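Side-chain contacts in fusarinine C esterase sidJ (Aspergillus fumigatus, PDB 6GUP), which hydrolyses the siderophore fusarinine C to fusarinine, releasing iron, while leaving triacetylfusarinine C uncut: residues A[55-60]-A[336-341]; A[65-70]-A[347-352]; A[79-84]-A[209-214]; A[193-198]-A[232-237]; A[244-249]-A[258-263]. All coordinates share one frame; numbering follows the deposited sequence.

Interaction 1: A[55-60]-A[336-341]; sequences LADLAH and EPRNFL
Arg338 of helix 335-353 reaches across to Asp57 of helix 55-61, and a salt bridge between them joins the two helices at the protein surface. The CA-CB bond of Arg338 already points toward the other helix, but CB and CG stop short of it. The first contact comes at CD, which lies 3.7 Å from Asp57 OD2. The chain then folds back about the CG-CD bond (chi3 -55°), bringing the guanidinium edge round to the carboxylate. NE does the work: its N-H gives a hydrogen bond to Asp57 OD2, 3.1 Å from NE to OD2, at an N-H...O angle of 157°. The oxygen sits almost exactly in the guanidinium plane and is approached on its syn side, although NE stands 31° out of the carboxylate plane. Arg338 CZ and NH1 stay farther off, at 4.1 and 4.2 Å from Asp57 OD2, so the carboxylate is held through one nitrogen and one oxygen, without the paired clasp of a bidentate bridge. NH2 turns the other way, to the backbone carbonyls of Leu329 and Asn331, in the loop leading into helix 335-353. The guanidinium group thus ties that loop, its own helix and helix 55-61 together. The link between the helices is a single charged bond at the surface, while NE and NH2 together give the guanidinium three acceptors that fix its rotation.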
# COMPACT_ATOMS: atom_id res chain seq x y z
N LEU A 55 1.07 17.88 -0.19
CA LEU A 55 2.30 17.21 0.21
C LEU A 55 3.49 17.61 -0.66
O LEU A 55 4.61 17.75 -0.16
CB LEU A 55 2.11 15.68 0.20
CG LEU A 55 2.71 14.81 1.30
CD1 LEU A 55 2.67 15.47 2.67
CD2 LEU A 55 1.97 13.48 1.34
N ALA A 56 3.24 17.81 -1.95
CA ALA A 56 4.26 18.29 -2.88
C ALA A 56 4.74 19.70 -2.53
O ALA A 56 5.94 19.96 -2.53
CB ALA A 56 3.73 18.27 -4.31
N ASP A 57 3.79 20.59 -2.23
CA ASP A 57 4.10 21.96 -1.81
C ASP A 57 4.85 22.01 -0.48
O ASP A 57 5.74 22.85 -0.30
CB ASP A 57 2.82 22.81 -1.71
CG ASP A 57 2.15 23.05 -3.06
OD1 ASP A 57 2.75 22.72 -4.12
OD2 ASP A 57 1.01 23.56 -3.08
N LEU A 58 4.50 21.11 0.44
CA LEU A 58 5.19 20.99 1.73
C LEU A 58 6.64 20.53 1.54
O LEU A 58 7.55 21.11 2.13
CB LEU A 58 4.44 20.03 2.67
CG LEU A 58 5.02 19.77 4.06
CD1 LEU A 58 5.25 21.05 4.84
CD2 LEU A 58 4.09 18.84 4.84
N ALA A 59 6.83 19.49 0.73
CA ALA A 59 8.18 19.00 0.40
C ALA A 59 9.04 20.07 -0.28
O ALA A 59 10.22 20.21 0.04
CB ALA A 59 8.09 17.76 -0.49
N HIS A 60 8.44 20.83 -1.20
CA HIS A 60 9.10 21.96 -1.86
C HIS A 60 9.51 23.05 -0.86
O HIS A 60 10.60 23.62 -0.97
CB HIS A 60 8.20 22.55 -2.95
CG HIS A 60 8.82 23.68 -3.71
ND1 HIS A 60 10.04 23.58 -4.34
CD2 HIS A 60 8.37 24.94 -3.94
CE1 HIS A 60 10.32 24.73 -4.92
NE2 HIS A 60 9.33 25.57 -4.70
N GLU A 336 -4.28 29.25 -2.40
CA GLU A 336 -4.00 30.18 -1.30
C GLU A 336 -4.09 29.51 0.09
O GLU A 336 -3.20 29.72 0.92
CB GLU A 336 -4.88 31.45 -1.41
CG GLU A 336 -4.70 32.48 -0.30
CD GLU A 336 -5.56 32.22 0.93
OE1 GLU A 336 -5.00 32.25 2.05
OE2 GLU A 336 -6.78 31.99 0.79
N PRO A 337 -5.17 28.73 0.36
CA PRO A 337 -5.21 27.95 1.61
C PRO A 337 -4.08 26.93 1.78
O PRO A 337 -3.59 26.75 2.90
CB PRO A 337 -6.56 27.23 1.53
CG PRO A 337 -7.40 28.11 0.70
CD PRO A 337 -6.48 28.73 -0.31
N ARG A 338 -3.69 26.26 0.70
CA ARG A 338 -2.54 25.35 0.73
C ARG A 338 -1.27 26.07 1.15
O ARG A 338 -0.55 25.61 2.04
CB ARG A 338 -2.29 24.68 -0.63
CG ARG A 338 -3.03 23.38 -0.84
CD ARG A 338 -2.29 22.49 -1.83
NE ARG A 338 -2.04 23.17 -3.10
CZ ARG A 338 -2.96 23.41 -4.04
NH1 ARG A 338 -2.60 24.04 -5.16
NH2 ARG A 338 -4.23 23.03 -3.89
N ASN A 339 -0.99 27.20 0.50
CA ASN A 339 0.19 28.01 0.81
C ASN A 339 0.19 28.48 2.26
O ASN A 339 1.23 28.47 2.92
CB ASN A 339 0.29 29.22 -0.12
CG ASN A 339 1.64 29.91 -0.03
OD1 ASN A 339 2.67 29.32 -0.35
ND2 ASN A 339 1.65 31.17 0.41
N PHE A 340 -0.98 28.88 2.74
CA PHE A 340 -1.15 29.29 4.14
C PHE A 340 -0.90 28.12 5.09
O PHE A 340 -0.15 28.26 6.05
CB PHE A 340 -2.54 29.86 4.37
CG PHE A 340 -2.71 30.48 5.73
CD1 PHE A 340 -2.19 31.74 6.00
CD2 PHE A 340 -3.38 29.80 6.74
CE1 PHE A 340 -2.33 32.31 7.26
CE2 PHE A 340 -3.53 30.36 7.99
CZ PHE A 340 -3.01 31.62 8.26
N LEU A 341 -1.53 26.98 4.80
CA LEU A 341 -1.35 25.76 5.60
C LEU A 341 0.12 25.36 5.70
O LEU A 341 0.61 25.07 6.79
CB LEU A 341 -2.15 24.60 5.00
CG LEU A 341 -2.20 23.29 5.81
CD1 LEU A 341 -3.53 22.59 5.59
CD2 LEU A 341 -1.05 22.34 5.49

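Interaction 2: A[65-70]-A[347-352]; sequences TEWSLF and GYLSAL
An apolar contact of aromatic face against leucine, buried beside the central sheet, joins Trp67 at the start of strand 67-72 to Leu349 and Leu352 near the end of helix 335-353. Leu349 covers one face of the indole. Its CD2 methyl stands 3.5 Å from the centroid of the six-membered ring and only 5° off the ring normal, a nearly ideal CH-pi contact, while CB lies 3.7 Å from Trp67 NE1 over the same face. With CG anti to the carbonyl carbon (chi1 -65°), CB and both methyls come over the ring, CD2 nearest, and the two side chains cross at a slant. Leu352 adds a second touch farther along the helix: its CD2 meets Trp67 CH2 at 3.8 Å, obliquely to the ring and with the two side chains roughly perpendicular. Val118, two strands along the sheet on 117-122, touches all three side chains, and the His37 ring meets the indole with planes about 35° apart. Trp67 NE1 comes no nearer than 3.6 Å to Leu349 O, without a hydrogen bond, so helix and sheet adhere here by dispersion and CH-pi attraction.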
# COMPACT_ATOMS: atom_id res chain seq x y z
N THR A 65 15.16 23.94 4.51
CA THR A 65 15.17 23.77 5.97
C THR A 65 16.03 22.58 6.41
O THR A 65 16.59 21.86 5.57
CB THR A 65 13.72 23.57 6.51
OG1 THR A 65 13.19 22.33 6.04
CG2 THR A 65 12.81 24.72 6.05
N GLU A 66 16.13 22.38 7.73
CA GLU A 66 16.78 21.21 8.33
C GLU A 66 15.81 20.04 8.61
O GLU A 66 16.17 19.10 9.32
CB GLU A 66 17.52 21.63 9.61
CG GLU A 66 18.81 22.39 9.36
CD GLU A 66 19.67 22.53 10.60
OE1 GLU A 66 19.14 22.93 11.65
OE2 GLU A 66 20.89 22.23 10.52
N TRP A 67 14.60 20.10 8.04
CA TRP A 67 13.61 19.03 8.16
C TRP A 67 13.47 18.28 6.83
O TRP A 67 13.42 18.91 5.77
CB TRP A 67 12.24 19.62 8.51
CG TRP A 67 12.21 20.30 9.84
CD1 TRP A 67 12.58 21.59 10.10
CD2 TRP A 67 11.78 19.74 11.08
NE1 TRP A 67 12.41 21.86 11.44
CE2 TRP A 67 11.92 20.74 12.06
CE3 TRP A 67 11.29 18.48 11.46
CZ2 TRP A 67 11.58 20.53 13.40
CZ3 TRP A 67 10.96 18.27 12.80
CH2 TRP A 67 11.11 19.29 13.75
N SER A 68 13.41 16.95 6.90
CA SER A 68 13.04 16.12 5.75
C SER A 68 11.68 15.46 6.02
O SER A 68 11.40 15.04 7.14
CB SER A 68 14.11 15.07 5.45
OG SER A 68 14.11 14.03 6.41
N LEU A 69 10.86 15.39 4.98
CA LEU A 69 9.50 14.86 5.07
C LEU A 69 9.50 13.36 4.80
O LEU A 69 10.11 12.90 3.84
CB LEU A 69 8.60 15.57 4.06
CG LEU A 69 7.13 15.15 3.94
CD1 LEU A 69 6.37 15.42 5.22
CD2 LEU A 69 6.48 15.88 2.77
N PHE A 70 8.80 12.61 5.66
CA PHE A 70 8.56 11.17 5.46
C PHE A 70 7.06 10.90 5.34
O PHE A 70 6.26 11.54 6.01
CB PHE A 70 9.08 10.36 6.64
CG PHE A 70 10.57 10.29 6.73
CD1 PHE A 70 11.30 11.34 7.28
CD2 PHE A 70 11.26 9.15 6.30
CE1 PHE A 70 12.68 11.27 7.39
CE2 PHE A 70 12.64 9.08 6.41
CZ PHE A 70 13.35 10.14 6.95
N GLY A 347 6.22 27.44 10.20
CA GLY A 347 6.27 28.27 11.41
C GLY A 347 6.27 27.46 12.70
O GLY A 347 6.99 27.79 13.64
N TYR A 348 5.46 26.40 12.73
CA TYR A 348 5.45 25.44 13.84
C TYR A 348 6.81 24.75 13.99
O TYR A 348 7.35 24.66 15.09
CB TYR A 348 4.35 24.40 13.62
CG TYR A 348 4.30 23.29 14.65
CD1 TYR A 348 5.05 22.13 14.49
CD2 TYR A 348 3.49 23.41 15.78
CE1 TYR A 348 5.01 21.12 15.44
CE2 TYR A 348 3.44 22.41 16.73
CZ TYR A 348 4.20 21.26 16.56
OH TYR A 348 4.15 20.27 17.49
N LEU A 349 7.35 24.27 12.87
CA LEU A 349 8.66 23.60 12.85
C LEU A 349 9.83 24.53 13.18
O LEU A 349 10.80 24.11 13.81
CB LEU A 349 8.89 22.91 11.50
CG LEU A 349 7.97 21.74 11.12
CD1 LEU A 349 8.26 21.30 9.69
CD2 LEU A 349 8.10 20.56 12.07
N SER A 350 9.73 25.80 12.76
CA SER A 350 10.76 26.81 13.07
C SER A 350 10.83 27.13 14.56
O SER A 350 11.92 27.22 15.12
CB SER A 350 10.49 28.11 12.29
OG SER A 350 10.56 27.90 10.90
N ALA A 351 9.67 27.29 15.19
CA ALA A 351 9.57 27.52 16.64
C ALA A 351 10.13 26.37 17.46
O ALA A 351 10.67 26.58 18.55
CB ALA A 351 8.12 27.78 17.03
N LEU A 352 10.00 25.15 16.93
CA LEU A 352 10.52 23.95 17.58
C LEU A 352 12.05 23.90 17.59
O LEU A 352 12.64 23.51 18.60
CB LEU A 352 9.93 22.70 16.89
CG LEU A 352 10.10 21.31 17.51
CD1 LEU A 352 9.85 21.30 19.01
CD2 LEU A 352 9.16 20.33 16.82

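Interaction 3: A[79-84]-A[209-214]; sequences QSWGLG and GTDVLL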
# COMPACT_ATOMS: atom_id res chain seq x y z
N GLN A 79 -5.15 -3.05 4.39
CA GLN A 79 -6.41 -3.52 4.98
C GLN A 79 -7.19 -2.33 5.54
O GLN A 79 -7.28 -2.14 6.76
CB GLN A 79 -6.15 -4.57 6.07
CG GLN A 79 -5.05 -5.58 5.74
CD GLN A 79 -5.03 -6.77 6.69
OE1 GLN A 79 -6.05 -7.16 7.26
NE2 GLN A 79 -3.85 -7.37 6.85
N SER A 80 -7.75 -1.53 4.64
CA SER A 80 -8.48 -0.31 5.00
C SER A 80 -9.96 -0.54 5.40
O SER A 80 -10.64 0.41 5.78
CB SER A 80 -8.42 0.68 3.84
OG SER A 80 -8.98 0.14 2.66
N TRP A 81 -10.42 -1.79 5.33
CA TRP A 81 -11.84 -2.14 5.55
C TRP A 81 -12.13 -2.66 6.96
O TRP A 81 -13.30 -2.82 7.30
CB TRP A 81 -12.32 -3.17 4.50
CG TRP A 81 -11.26 -4.12 4.07
CD1 TRP A 81 -10.50 -4.03 2.94
CD2 TRP A 81 -10.79 -5.27 4.78
NE1 TRP A 81 -9.60 -5.06 2.89
CE2 TRP A 81 -9.75 -5.84 4.01
CE3 TRP A 81 -11.15 -5.88 5.99
CZ2 TRP A 81 -9.07 -6.99 4.41
CZ3 TRP A 81 -10.47 -7.03 6.39
CH2 TRP A 81 -9.44 -7.57 5.60
N GLY A 82 -11.10 -2.91 7.77
CA GLY A 82 -11.27 -3.54 9.09
C GLY A 82 -11.35 -2.58 10.27
O GLY A 82 -10.71 -1.52 10.26
N LEU A 83 -12.13 -2.96 11.28
CA LEU A 83 -12.21 -2.25 12.57
C LEU A 83 -11.13 -2.79 13.51
O LEU A 83 -10.65 -3.91 13.34
CB LEU A 83 -13.61 -2.42 13.19
CG LEU A 83 -13.91 -1.98 14.64
CD1 LEU A 83 -13.92 -0.46 14.80
CD2 LEU A 83 -15.26 -2.55 15.08
N GLY A 84 -10.77 -1.98 14.51
CA GLY A 84 -9.78 -2.37 15.51
C GLY A 84 -8.38 -2.29 14.95
O GLY A 84 -7.56 -3.18 15.19
N GLY A 209 -13.86 -14.54 13.05
CA GLY A 209 -12.66 -14.30 12.26
C GLY A 209 -12.88 -13.86 10.82
O GLY A 209 -11.93 -13.41 10.17
N THR A 210 -14.11 -13.99 10.31
CA THR A 210 -14.43 -13.55 8.94
C THR A 210 -14.83 -12.08 8.91
O THR A 210 -15.20 -11.50 9.94
CB THR A 210 -15.59 -14.36 8.31
OG1 THR A 210 -16.80 -14.16 9.05
CG2 THR A 210 -15.26 -15.84 8.28
N ASP A 211 -14.73 -11.49 7.72
CA ASP A 211 -15.18 -10.12 7.46
C ASP A 211 -16.03 -10.11 6.20
O ASP A 211 -15.55 -10.48 5.13
CB ASP A 211 -13.99 -9.18 7.29
CG ASP A 211 -13.49 -8.63 8.61
OD1 ASP A 211 -14.25 -7.90 9.28
OD2 ASP A 211 -12.33 -8.91 8.97
N VAL A 212 -17.28 -9.68 6.33
CA VAL A 212 -18.17 -9.51 5.19
C VAL A 212 -17.92 -8.12 4.62
O VAL A 212 -18.30 -7.11 5.23
CB VAL A 212 -19.66 -9.66 5.59
CG1 VAL A 212 -20.57 -9.48 4.38
CG2 VAL A 212 -19.90 -11.03 6.22
N LEU A 213 -17.28 -8.06 3.45
CA LEU A 213 -17.01 -6.80 2.77
C LEU A 213 -18.29 -6.35 2.07
O LEU A 213 -18.86 -7.09 1.27
CB LEU A 213 -15.88 -6.94 1.75
CG LEU A 213 -14.54 -7.48 2.25
CD1 LEU A 213 -13.55 -7.48 1.10
CD2 LEU A 213 -13.99 -6.69 3.43
N LEU A 214 -18.73 -5.13 2.38
CA LEU A 214 -19.93 -4.57 1.78
C LEU A 214 -19.60 -4.06 0.38
O LEU A 214 -18.44 -3.74 0.10
CB LEU A 214 -20.50 -3.44 2.65
CG LEU A 214 -20.87 -3.84 4.09
CD1 LEU A 214 -21.15 -2.61 4.93
CD2 LEU A 214 -22.05 -4.79 4.11
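Trp81 presents one face of its indole to Leu213 and its benzenoid edge to Asp211. The first torsion of the tryptophan is unusual, chi1 33°, well away from a staggered position; the ring is turned with one face to Leu213 and the other over CA of Gln79, from the same loop. Leu213 puts CG anti to its carbonyl carbon, which swings the fork of the side chain toward the ring; CD1 continues the chain, and the side branch CD2 does the touching. That methyl lies 3.8 Å from Trp81 CD2 and makes a CH-pi contact with the five-membered ring, 4.1 Å from its centroid and 28° off the normal. Asp211 comes in near the ring plane, its OD2 3.7 Å from Trp81 CZ3, with carboxylate and ring planes 63° apart. The stronger partner of that carboxylate is Arg232, in a salt bridge with OD1. The indole also packs on Leu213 of the second subunit. Residues 211-213 pair antiparallel with a strand of that subunit, and the two Leu213 side chains touch. The contact therefore belongs to the homodimer interface, where a short intersubunit beta-sheet is flanked by the loop carrying Trp81.

Interaction 4: A[193-198]-A[232-237]; sequences EKLTSM and RRFLSL
Phe234 of helix 231-238 drives its ring against Leu195 and Thr196 of helix 185-205. This is helix-on-helix packing within the segment inserted between core strands 159-163 and 278-283, where many alpha/beta-hydrolases carry their cap. The axes of the two short segments approach to 9.7 Å and cross at -121°, so the helices meet locally rather than running alongside. The Phe234 ring goes in first by its far end: CZ lies 3.6 Å from Leu195 CB, with the side chains roughly at right angles. Thr196 CG2 sits at the ring edge, in its plane, 3.5 Å from Phe234 CE2. A chi1 of 173° puts Phe234 CG anti to the backbone N, and the ring extends to the other helix. Leu235 adds a looser touch, its CD2 4.3 Å from Thr196 O. In the next shell, Leu214 and Ala199 also pack on Phe234, while Met218, Thr219 and Val222 of helix 216-222 lie against Leu195. The Thr196 hydroxyl lies within bonding reach of both Phe192 O and Glu193 O, which can only share its one proton: OG1 is 2.7 Å from Glu193 O, coming from above the carbonyl plane, on the same face as Ser197 N.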
# COMPACT_ATOMS: atom_id res chain seq x y z
N GLU A 193 -29.67 2.64 4.45
CA GLU A 193 -30.54 1.77 5.25
C GLU A 193 -30.30 0.30 4.92
O GLU A 193 -30.31 -0.55 5.82
CB GLU A 193 -32.01 2.12 5.02
CG GLU A 193 -32.42 3.52 5.49
CD GLU A 193 -32.31 3.72 6.99
OE1 GLU A 193 -32.66 2.79 7.75
OE2 GLU A 193 -31.88 4.81 7.41
N LYS A 194 -30.11 0.00 3.64
CA LYS A 194 -29.76 -1.35 3.19
C LYS A 194 -28.37 -1.76 3.70
O LYS A 194 -28.19 -2.90 4.13
CB LYS A 194 -29.81 -1.44 1.66
CG LYS A 194 -29.74 -2.85 1.10
CD LYS A 194 -30.18 -2.88 -0.36
CE LYS A 194 -29.68 -4.11 -1.09
NZ LYS A 194 -29.93 -4.00 -2.56
N LEU A 195 -27.41 -0.83 3.67
CA LEU A 195 -26.05 -1.09 4.16
C LEU A 195 -26.00 -1.39 5.67
O LEU A 195 -25.25 -2.27 6.09
CB LEU A 195 -25.10 0.08 3.83
CG LEU A 195 -24.59 0.20 2.39
CD1 LEU A 195 -23.85 1.52 2.21
CD2 LEU A 195 -23.70 -0.96 2.01
N THR A 196 -26.77 -0.65 6.46
CA THR A 196 -26.89 -0.91 7.91
C THR A 196 -27.50 -2.28 8.17
O THR A 196 -26.95 -3.08 8.92
CB THR A 196 -27.72 0.16 8.64
OG1 THR A 196 -28.94 0.40 7.93
CG2 THR A 196 -26.95 1.47 8.77
N SER A 197 -28.63 -2.56 7.51
CA SER A 197 -29.31 -3.85 7.61
C SER A 197 -28.41 -5.03 7.23
O SER A 197 -28.45 -6.08 7.89
CB SER A 197 -30.57 -3.85 6.73
OG SER A 197 -31.25 -5.09 6.79
N MET A 198 -27.61 -4.86 6.18
CA MET A 198 -26.60 -5.85 5.79
C MET A 198 -25.52 -6.00 6.85
O MET A 198 -25.14 -7.12 7.20
CB MET A 198 -25.93 -5.45 4.47
CG MET A 198 -26.79 -5.63 3.24
SD MET A 198 -26.05 -4.87 1.78
CE MET A 198 -24.68 -6.00 1.52
N ARG A 232 -18.39 -5.00 9.96
CA ARG A 232 -18.01 -4.58 11.31
C ARG A 232 -17.48 -3.15 11.35
O ARG A 232 -17.80 -2.40 12.28
CB ARG A 232 -16.97 -5.52 11.92
CG ARG A 232 -17.56 -6.84 12.37
CD ARG A 232 -16.55 -7.67 13.14
NE ARG A 232 -15.45 -8.15 12.31
CZ ARG A 232 -14.49 -8.97 12.72
NH1 ARG A 232 -14.47 -9.43 13.97
NH2 ARG A 232 -13.54 -9.35 11.87
N ARG A 233 -16.69 -2.77 10.36
CA ARG A 233 -16.18 -1.41 10.28
C ARG A 233 -17.27 -0.39 9.99
O ARG A 233 -17.30 0.68 10.60
CB ARG A 233 -15.07 -1.27 9.25
CG ARG A 233 -14.29 0.01 9.48
CD ARG A 233 -13.26 0.37 8.44
NE ARG A 233 -13.08 1.83 8.42
CZ ARG A 233 -12.63 2.56 9.45
NH1 ARG A 233 -12.28 2.01 10.61
NH2 ARG A 233 -12.53 3.88 9.31
N PHE A 234 -18.16 -0.73 9.06
CA PHE A 234 -19.29 0.13 8.73
C PHE A 234 -20.21 0.37 9.94
O PHE A 234 -20.68 1.49 10.14
CB PHE A 234 -20.08 -0.44 7.55
CG PHE A 234 -21.34 0.30 7.25
CD1 PHE A 234 -21.37 1.32 6.30
CD2 PHE A 234 -22.51 -0.00 7.93
CE1 PHE A 234 -22.54 2.01 6.04
CE2 PHE A 234 -23.68 0.68 7.67
CZ PHE A 234 -23.70 1.69 6.72
N LEU A 235 -20.48 -0.68 10.72
CA LEU A 235 -21.32 -0.57 11.92
C LEU A 235 -20.78 0.40 12.96
O LEU A 235 -21.55 1.10 13.62
CB LEU A 235 -21.53 -1.94 12.60
CG LEU A 235 -22.62 -2.85 12.03
CD1 LEU A 235 -22.78 -4.06 12.93
CD2 LEU A 235 -23.95 -2.13 11.87
N SER A 236 -19.46 0.42 13.10
CA SER A 236 -18.77 1.39 13.95
C SER A 236 -19.13 2.84 13.58
O SER A 236 -19.34 3.68 14.45
CB SER A 236 -17.26 1.20 13.87
OG SER A 236 -16.59 1.95 14.86
N LEU A 237 -19.20 3.10 12.27
CA LEU A 237 -19.44 4.45 11.75
C LEU A 237 -20.90 4.91 11.83
O LEU A 237 -21.15 6.12 11.87
CB LEU A 237 -18.91 4.57 10.31
CG LEU A 237 -17.46 4.10 10.07
CD1 LEU A 237 -16.97 4.47 8.67
CD2 LEU A 237 -16.50 4.61 11.13

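Interaction 5: A[244-249]-A[258-263]; sequences ESPSED and DEQLGK
Glu244 brings its backbone carbonyl up to the side-chain amide of Gln260, with O 3.0 Å from Gln260 NE2, while its CB points away from helix 258-262. Its carboxylate is poorly ordered. The amide nitrogen of Gln260, NE2, also lies 3.2 Å from Ser245 N, but both are donors and make no bond. Ser245 OG turns along its own chain in a weak bond to Pro246 O. At Pro246 the contact becomes van der Waals packing of a ring carbon against the amide: CD lies 3.5 Å from Gln260 NE2 and 3.7 Å from Gln260 CD, the two side chains passing each other in opposite directions. Gln260 stands in the first turn of the short helix 258-262, where its OE1 accepts from Ser257 N, the side-chain-to-backbone half of a capping box at the helix start. NE2 is further linked to Ser242 O by a weak bond, and the extended chain (chi2 156°) carries the amide out to the loop. Past the proline, the loop leaves the helix: Ser247 OG makes a weak bond to Ser236 OG on helix 231-238, and Asp249 OD2 forms a salt bridge with Arg233.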
# COMPACT_ATOMS: atom_id res chain seq x y z
N GLU A 244 -22.44 7.62 27.11
CA GLU A 244 -21.38 7.15 28.01
C GLU A 244 -20.05 6.86 27.28
O GLU A 244 -18.99 7.21 27.80
CB GLU A 244 -21.83 5.93 28.83
CG GLU A 244 -22.48 6.27 30.17
CD GLU A 244 -23.65 7.23 30.05
OE1 GLU A 244 -23.85 8.04 30.98
OE2 GLU A 244 -24.37 7.19 29.03
N SER A 245 -20.10 6.25 26.08
CA SER A 245 -18.87 5.96 25.30
C SER A 245 -19.03 5.70 23.77
O SER A 245 -19.90 4.94 23.36
CB SER A 245 -18.12 4.80 25.95
OG SER A 245 -17.09 4.29 25.10
N PRO A 246 -18.15 6.30 22.94
CA PRO A 246 -18.05 6.10 21.48
C PRO A 246 -17.12 4.96 21.04
O PRO A 246 -16.49 4.31 21.87
CB PRO A 246 -17.48 7.43 21.00
CG PRO A 246 -16.58 7.84 22.11
CD PRO A 246 -17.34 7.47 23.35
N SER A 247 -17.03 4.76 19.72
CA SER A 247 -16.16 3.75 19.12
C SER A 247 -14.70 4.22 19.04
O SER A 247 -14.39 5.37 19.34
CB SER A 247 -16.66 3.37 17.72
OG SER A 247 -16.46 4.43 16.79
N GLU A 248 -13.82 3.30 18.64
CA GLU A 248 -12.39 3.58 18.47
C GLU A 248 -12.11 4.72 17.49
O GLU A 248 -11.26 5.58 17.75
CB GLU A 248 -11.66 2.30 18.01
CG GLU A 248 -10.17 2.47 17.73
CD GLU A 248 -9.53 1.21 17.20
OE1 GLU A 248 -9.86 0.80 16.07
OE2 GLU A 248 -8.67 0.63 17.91
N ASP A 249 -12.82 4.71 16.36
CA ASP A 249 -12.66 5.73 15.32
C ASP A 249 -13.21 7.09 15.73
O ASP A 249 -12.65 8.12 15.36
CB ASP A 249 -13.36 5.29 14.02
CG ASP A 249 -12.79 4.01 13.45
OD1 ASP A 249 -11.56 3.80 13.53
OD2 ASP A 249 -13.57 3.21 12.90
N ASP A 258 -17.21 16.03 27.85
CA ASP A 258 -15.92 16.39 28.44
C ASP A 258 -15.25 15.21 29.15
O ASP A 258 -14.02 15.15 29.21
CB ASP A 258 -16.07 17.58 29.41
CG ASP A 258 -16.32 18.90 28.70
OD1 ASP A 258 -15.67 19.18 27.67
OD2 ASP A 258 -17.18 19.67 29.18
N GLU A 259 -16.06 14.29 29.68
CA GLU A 259 -15.54 13.04 30.24
C GLU A 259 -14.84 12.21 29.16
O GLU A 259 -13.74 11.71 29.39
CB GLU A 259 -16.66 12.20 30.88
CG GLU A 259 -16.16 11.21 31.93
CD GLU A 259 -16.94 9.91 31.96
OE1 GLU A 259 -18.18 9.95 32.02
OE2 GLU A 259 -16.29 8.84 31.92
N GLN A 260 -15.47 12.10 27.99
CA GLN A 260 -14.92 11.34 26.86
C GLN A 260 -13.66 11.98 26.26
O GLN A 260 -12.72 11.27 25.91
CB GLN A 260 -15.98 11.13 25.78
CG GLN A 260 -17.04 10.11 26.18
CD GLN A 260 -18.37 10.27 25.46
OE1 GLN A 260 -18.61 11.25 24.76
NE2 GLN A 260 -19.24 9.29 25.63
N LEU A 261 -13.66 13.31 26.14
CA LEU A 261 -12.47 14.04 25.69
C LEU A 261 -11.31 13.92 26.68
O LEU A 261 -10.15 13.95 26.27
CB LEU A 261 -12.80 15.52 25.44
CG LEU A 261 -13.79 15.84 24.32
CD1 LEU A 261 -14.15 17.32 24.33
CD2 LEU A 261 -13.25 15.43 22.96
N GLY A 262 -11.62 13.79 27.97
CA GLY A 262 -10.63 13.51 29.00
C GLY A 262 -9.92 12.17 28.84
O GLY A 262 -8.76 12.03 29.25
N LYS A 263 -10.61 11.20 28.25
CA LYS A 263 -10.04 9.87 27.97
C LYS A 263 -9.10 9.84 26.76
O LYS A 263 -8.33 8.89 26.62
CB LYS A 263 -11.15 8.84 27.76
CG LYS A 263 -12.14 8.75 28.90
CD LYS A 263 -12.75 7.37 29.05
CE LYS A 263 -13.85 7.37 30.10
NZ LYS A 263 -14.05 6.02 30.71

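Overall arrangement
The five contacts fall into two groups on opposite sides of the chain's centre. Interactions 1 and 2, with centres 13 Å apart, share helix 335-353 and touch where helix 55-61 packs on strand 67-72; they join the C-terminal helix to helix 55-61 and to strand 67-72 of the alpha/beta-hydrolase sheet. Interactions 3, 4 and 5 are nested along the chain inside the loops these two close. Interactions 3 and 4, with centres 12 Å apart, alternate in sequence and meet through the Asp211-Arg232 salt bridge, whereas interaction 5 follows both and is bound to interaction 4 through Arg233 and Asp249. Centre to centre, interaction 2 lies 41 Å from interaction 4, placing the dimer-forming insertion far from the C-terminal helix.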